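Local structure of phiAB6 tailspike (Unidentified phage, 5JS4) at residues Lys350-Ile355 with Ile370-Gln375; Gln396-Tyr401 with Ala427-Arg432. The protein probably binds and fragments the exopolysaccharide of Acinetobacter baumannii, as the trimeric beta-helical tailspike of a phage. One frame throughout, in Å; residues are numbered along the deposited sequence.

Contact 1. Residues Lys350-Ile355 with Ile370-Gln375; sequences KQVSFI and INFYNQ
Four backbone N-H groups bridge Val352-Ile355 and Tyr373-Gln375, three to carbonyl oxygens and one, from Asn374, to the hydroxyl of Ser353. Tyr373 N gives the shortest bond, 2.7 Å to Val352 O, reaching that oxygen from above the carbonyl plane. Phe354 N takes Asn374 O at 3.1 Å, and Ile355 N makes a weak, longer bond to Gln375 O. Ser353 OG accepts from Asn374 N at 3.1 Å; the short serine side chain thus takes a main-chain N-H of the adjoining segment. Within 370-375, Gln375 NE2 bonds Asn371 O at 2.8 Å, a side-chain-to-backbone link, and makes a weak bond to Tyr393 O.

Aromatic packing follows. Phe354 CB sits over the centre of the Phe372 ring, 3.5 Å from its centroid. CG anti to the backbone N (chi1 177°) carries the Phe354 ring past that of Phe372, its CD1 3.4 Å from Phe372 CZ. The two planes meet obliquely, at 47°. Phenylalanine suits this buried place, and the ring of Phe330, on strand 328-333, meets that of Phe354 nearly at a right angle. On the outside, Gln351 runs alongside Tyr373 in the same direction: its CG lies over the ring face toward the rim, and its amide stacks with the ring, planes 6° apart, a good use of a long polar chain at an exposed edge.

Strands 353-358 and 374-379 run parallel, and the chain turns a corner at Gln375, as in successive rungs of the right-handed parallel beta-helix of pectate lyase-like proteins.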
# COMPACT_ATOMS: atom_id res chain seq x y z
N LYS A 350 -35.20 12.28 -14.92
CA LYS A 350 -36.17 11.19 -14.74
C LYS A 350 -35.76 10.19 -13.66
O LYS A 350 -36.50 9.24 -13.39
CB LYS A 350 -36.39 10.47 -16.07
CG LYS A 350 -36.90 11.36 -17.19
CD LYS A 350 -38.26 11.96 -16.86
CE LYS A 350 -38.84 12.73 -18.03
NZ LYS A 350 -40.13 13.38 -17.67
N GLN A 351 -34.60 10.40 -13.05
CA GLN A 351 -34.12 9.57 -11.94
C GLN A 351 -34.18 8.08 -12.26
O GLN A 351 -34.77 7.29 -11.52
CB GLN A 351 -34.91 9.89 -10.66
CG GLN A 351 -34.73 11.32 -10.18
CD GLN A 351 -35.17 11.53 -8.74
OE1 GLN A 351 -35.31 10.59 -7.97
NE2 GLN A 351 -35.37 12.79 -8.37
N VAL A 352 -33.58 7.71 -13.39
CA VAL A 352 -33.48 6.31 -13.78
C VAL A 352 -32.10 5.81 -13.35
O VAL A 352 -31.09 6.35 -13.78
CB VAL A 352 -33.66 6.13 -15.30
CG1 VAL A 352 -33.59 4.66 -15.68
CG2 VAL A 352 -34.98 6.73 -15.76
N SER A 353 -32.08 4.80 -12.49
CA SER A 353 -30.83 4.19 -12.03
C SER A 353 -30.59 2.90 -12.82
O SER A 353 -31.51 2.37 -13.43
CB SER A 353 -30.89 3.93 -10.53
OG SER A 353 -30.91 5.15 -9.81
N PHE A 354 -29.35 2.40 -12.83
CA PHE A 354 -29.02 1.28 -13.71
C PHE A 354 -29.30 -0.10 -13.11
O PHE A 354 -30.12 -0.84 -13.65
CB PHE A 354 -27.58 1.33 -14.23
CG PHE A 354 -27.21 0.14 -15.09
CD1 PHE A 354 -28.01 -0.23 -16.16
CD2 PHE A 354 -26.08 -0.61 -14.81
CE1 PHE A 354 -27.70 -1.32 -16.95
CE2 PHE A 354 -25.76 -1.71 -15.60
CZ PHE A 354 -26.57 -2.07 -16.66
N ILE A 355 -28.63 -0.45 -12.02
CA ILE A 355 -28.69 -1.83 -11.53
C ILE A 355 -28.63 -1.94 -10.00
O ILE A 355 -27.89 -1.22 -9.33
CB ILE A 355 -27.57 -2.67 -12.19
CG1 ILE A 355 -27.80 -4.17 -11.98
CG2 ILE A 355 -26.20 -2.22 -11.71
CD1 ILE A 355 -27.17 -5.02 -13.05
N ILE A 370 -22.82 4.98 -18.33
CA ILE A 370 -22.98 6.34 -18.87
C ILE A 370 -24.37 6.88 -18.52
O ILE A 370 -25.38 6.27 -18.86
CB ILE A 370 -22.77 6.36 -20.40
CG1 ILE A 370 -21.48 5.63 -20.79
CG2 ILE A 370 -22.71 7.79 -20.91
CD1 ILE A 370 -21.66 4.16 -21.13
N ASN A 371 -24.39 8.05 -17.88
CA ASN A 371 -25.62 8.68 -17.38
C ASN A 371 -26.21 7.85 -16.23
O ASN A 371 -25.46 7.25 -15.46
CB ASN A 371 -26.63 8.96 -18.51
CG ASN A 371 -26.04 9.83 -19.61
OD1 ASN A 371 -25.32 10.79 -19.33
ND2 ASN A 371 -26.34 9.49 -20.85
N PHE A 372 -27.54 7.82 -16.11
CA PHE A 372 -28.26 7.26 -14.96
C PHE A 372 -28.19 8.18 -13.74
O PHE A 372 -27.34 9.07 -13.66
CB PHE A 372 -27.77 5.85 -14.56
CG PHE A 372 -27.98 4.81 -15.62
CD1 PHE A 372 -29.22 4.20 -15.78
CD2 PHE A 372 -26.93 4.40 -16.43
CE1 PHE A 372 -29.42 3.22 -16.74
CE2 PHE A 372 -27.12 3.43 -17.40
CZ PHE A 372 -28.36 2.84 -17.55
N TYR A 373 -29.10 7.95 -12.80
CA TYR A 373 -29.17 8.72 -11.56
C TYR A 373 -28.15 8.14 -10.58
O TYR A 373 -27.14 8.78 -10.29
CB TYR A 373 -30.61 8.66 -11.02
CG TYR A 373 -30.88 9.53 -9.82
CD1 TYR A 373 -30.99 10.91 -9.95
CD2 TYR A 373 -31.06 8.97 -8.56
CE1 TYR A 373 -31.25 11.71 -8.86
CE2 TYR A 373 -31.33 9.77 -7.45
CZ TYR A 373 -31.42 11.14 -7.61
OH TYR A 373 -31.69 11.94 -6.52
N ASN A 374 -28.43 6.94 -10.08
CA ASN A 374 -27.44 6.11 -9.42
C ASN A 374 -27.04 5.04 -10.41
O ASN A 374 -27.89 4.37 -10.99
CB ASN A 374 -27.99 5.47 -8.15
CG ASN A 374 -28.40 6.49 -7.10
OD1 ASN A 374 -29.47 6.39 -6.50
ND2 ASN A 374 -27.55 7.48 -6.87
N GLN A 375 -25.74 4.86 -10.63
CA GLN A 375 -25.29 3.87 -11.60
C GLN A 375 -25.30 2.48 -10.98
O GLN A 375 -25.98 1.58 -11.47
CB GLN A 375 -23.95 4.27 -12.20
CG GLN A 375 -24.10 5.44 -13.16
CD GLN A 375 -22.79 6.03 -13.64
OE1 GLN A 375 -21.79 6.02 -12.92
NE2 GLN A 375 -22.80 6.57 -14.85

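Contact 2. Residues Gln396-Tyr401 with Ala427-Arg432; sequences QNAGIY and AMIFDR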
# COMPACT_ATOMS: atom_id res chain seq x y z
N GLN A 396 -26.03 11.34 -12.39
CA GLN A 396 -26.72 12.54 -11.94
C GLN A 396 -26.71 12.68 -10.41
O GLN A 396 -26.81 13.79 -9.89
CB GLN A 396 -28.15 12.55 -12.47
CG GLN A 396 -28.21 12.67 -13.99
CD GLN A 396 -29.17 11.70 -14.64
OE1 GLN A 396 -30.06 11.15 -13.99
NE2 GLN A 396 -29.00 11.48 -15.94
N ASN A 397 -26.58 11.56 -9.71
CA ASN A 397 -26.57 11.56 -8.25
C ASN A 397 -25.32 10.89 -7.68
O ASN A 397 -24.63 11.47 -6.84
CB ASN A 397 -27.82 10.86 -7.71
CG ASN A 397 -27.91 10.92 -6.19
OD1 ASN A 397 -27.87 9.89 -5.51
ND2 ASN A 397 -28.03 12.12 -5.66
N ALA A 398 -25.05 9.67 -8.12
CA ALA A 398 -23.89 8.92 -7.63
C ALA A 398 -23.47 7.82 -8.59
O ALA A 398 -24.31 7.23 -9.27
CB ALA A 398 -24.19 8.32 -6.26
N GLY A 399 -22.17 7.56 -8.65
CA GLY A 399 -21.67 6.40 -9.37
C GLY A 399 -22.06 5.12 -8.65
O GLY A 399 -22.53 4.17 -9.26
N ILE A 400 -21.85 5.12 -7.33
CA ILE A 400 -22.17 3.98 -6.47
C ILE A 400 -22.92 4.50 -5.25
O ILE A 400 -22.44 5.39 -4.55
CB ILE A 400 -20.90 3.24 -6.03
CG1 ILE A 400 -20.08 2.79 -7.24
CG2 ILE A 400 -21.26 2.03 -5.16
CD1 ILE A 400 -18.67 2.33 -6.92
N TYR A 401 -24.09 3.92 -4.99
CA TYR A 401 -24.94 4.33 -3.87
C TYR A 401 -25.29 3.13 -2.99
O TYR A 401 -25.78 2.12 -3.48
CB TYR A 401 -26.22 4.98 -4.38
CG TYR A 401 -27.23 5.28 -3.30
CD1 TYR A 401 -26.87 5.99 -2.16
CD2 TYR A 401 -28.56 4.86 -3.41
CE1 TYR A 401 -27.79 6.27 -1.16
CE2 TYR A 401 -29.49 5.14 -2.42
CZ TYR A 401 -29.10 5.84 -1.30
OH TYR A 401 -30.01 6.12 -0.30
N ALA A 427 -19.15 10.72 -6.39
CA ALA A 427 -18.63 9.46 -6.89
C ALA A 427 -19.33 8.31 -6.17
O ALA A 427 -19.91 7.43 -6.81
CB ALA A 427 -17.13 9.38 -6.69
N MET A 428 -19.26 8.33 -4.84
CA MET A 428 -19.86 7.29 -4.00
C MET A 428 -20.59 7.91 -2.82
O MET A 428 -20.07 8.82 -2.18
CB MET A 428 -18.79 6.33 -3.48
CG MET A 428 -17.96 5.68 -4.56
SD MET A 428 -16.77 4.49 -3.91
CE MET A 428 -17.84 3.17 -3.35
N ILE A 429 -21.79 7.40 -2.53
CA ILE A 429 -22.55 7.82 -1.36
C ILE A 429 -22.93 6.60 -0.53
O ILE A 429 -23.64 5.71 -1.00
CB ILE A 429 -23.84 8.57 -1.75
CG1 ILE A 429 -23.51 9.84 -2.54
CG2 ILE A 429 -24.64 8.93 -0.50
CD1 ILE A 429 -24.72 10.53 -3.15
N PHE A 430 -22.44 6.57 0.70
CA PHE A 430 -22.89 5.65 1.73
C PHE A 430 -23.72 6.47 2.72
O PHE A 430 -23.21 7.37 3.36
CB PHE A 430 -21.70 5.04 2.47
CG PHE A 430 -20.82 4.18 1.61
CD1 PHE A 430 -21.07 2.82 1.48
CD2 PHE A 430 -19.72 4.72 0.95
CE1 PHE A 430 -20.26 2.02 0.70
CE2 PHE A 430 -18.91 3.92 0.16
CZ PHE A 430 -19.18 2.57 0.04
N ASP A 431 -25.01 6.16 2.84
CA ASP A 431 -25.86 6.89 3.79
C ASP A 431 -25.44 6.60 5.24
O ASP A 431 -25.70 7.41 6.13
CB ASP A 431 -27.34 6.53 3.61
CG ASP A 431 -27.95 7.16 2.38
OD1 ASP A 431 -27.35 8.07 1.77
OD2 ASP A 431 -29.06 6.74 2.00
N ARG A 432 -24.80 5.45 5.47
CA ARG A 432 -24.42 5.06 6.81
C ARG A 432 -22.93 4.69 6.90
O ARG A 432 -22.08 5.46 6.45
CB ARG A 432 -25.37 3.98 7.33
CG ARG A 432 -26.81 4.49 7.43
CD ARG A 432 -27.76 3.43 7.96
NE ARG A 432 -29.07 4.00 8.26
CZ ARG A 432 -29.99 4.34 7.36
NH1 ARG A 432 -31.15 4.85 7.77
NH2 ARG A 432 -29.78 4.18 6.05
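Tyr401 OH donates to Asp431 OD2 across 2.6 Å, meeting the oxygen on its syn side but 31° out of the carboxylate plane; ring and carboxylate planes are 65° apart. With CG anti to the backbone N (chi1 173°), the tyrosine reaches the partly exposed Asp431, where an acidic acceptor fits.

The main chain pairs in parallel register. Ile429 N reaches Ile400 O at 2.9 Å, and Ile400 N bonds Ala427 O at 3.1 Å. Gly399 N adds a weak bond to that same carbonyl. Gly399, with no side chain, lets the backbone come close to Ala427 O at the corner.

Packing takes both faces. On one, Ile400 and Met428 lie side by side; Met428 bends at its last torsion, bringing CE to within 3.8 Å of Ile400 CD1. On the other, Ile429 CD1 touches Ala398 CB at 3.9 Å, while its CB and CG2 meet Tyr401 CD1.

Strands 398-402 and 426-430 are thus neighbours in a parallel sheet: Ile400 also packs on Ile376 and Val378 of strand 374-379, and Met428 on Phe415 and Phe420 of strand 413-421.

Contact 1 and contact 2 are consecutive along the chain and lie about 11 Å apart between centres. Strands 374-379 and 398-402, one from each, are direct neighbours in the same parallel sheet, so 353-358, 374-379, 398-402 and 426-430 follow one another as rungs. Asn374 ND2 and Asn397 OD1, 2.8 Å apart, probably form a hydrogen bond between asparagines of adjacent turns, and Tyr373 O lies 2.9 Å from Asn397 N, another probable one. Contact 1 also borders a malonic acid site: Ile370 and Asn371 belong to it with Tyr310, Arg343 and Tyr394, and Asn371 ND2 bonds the ligand, which probably came from the crystallisation liquor.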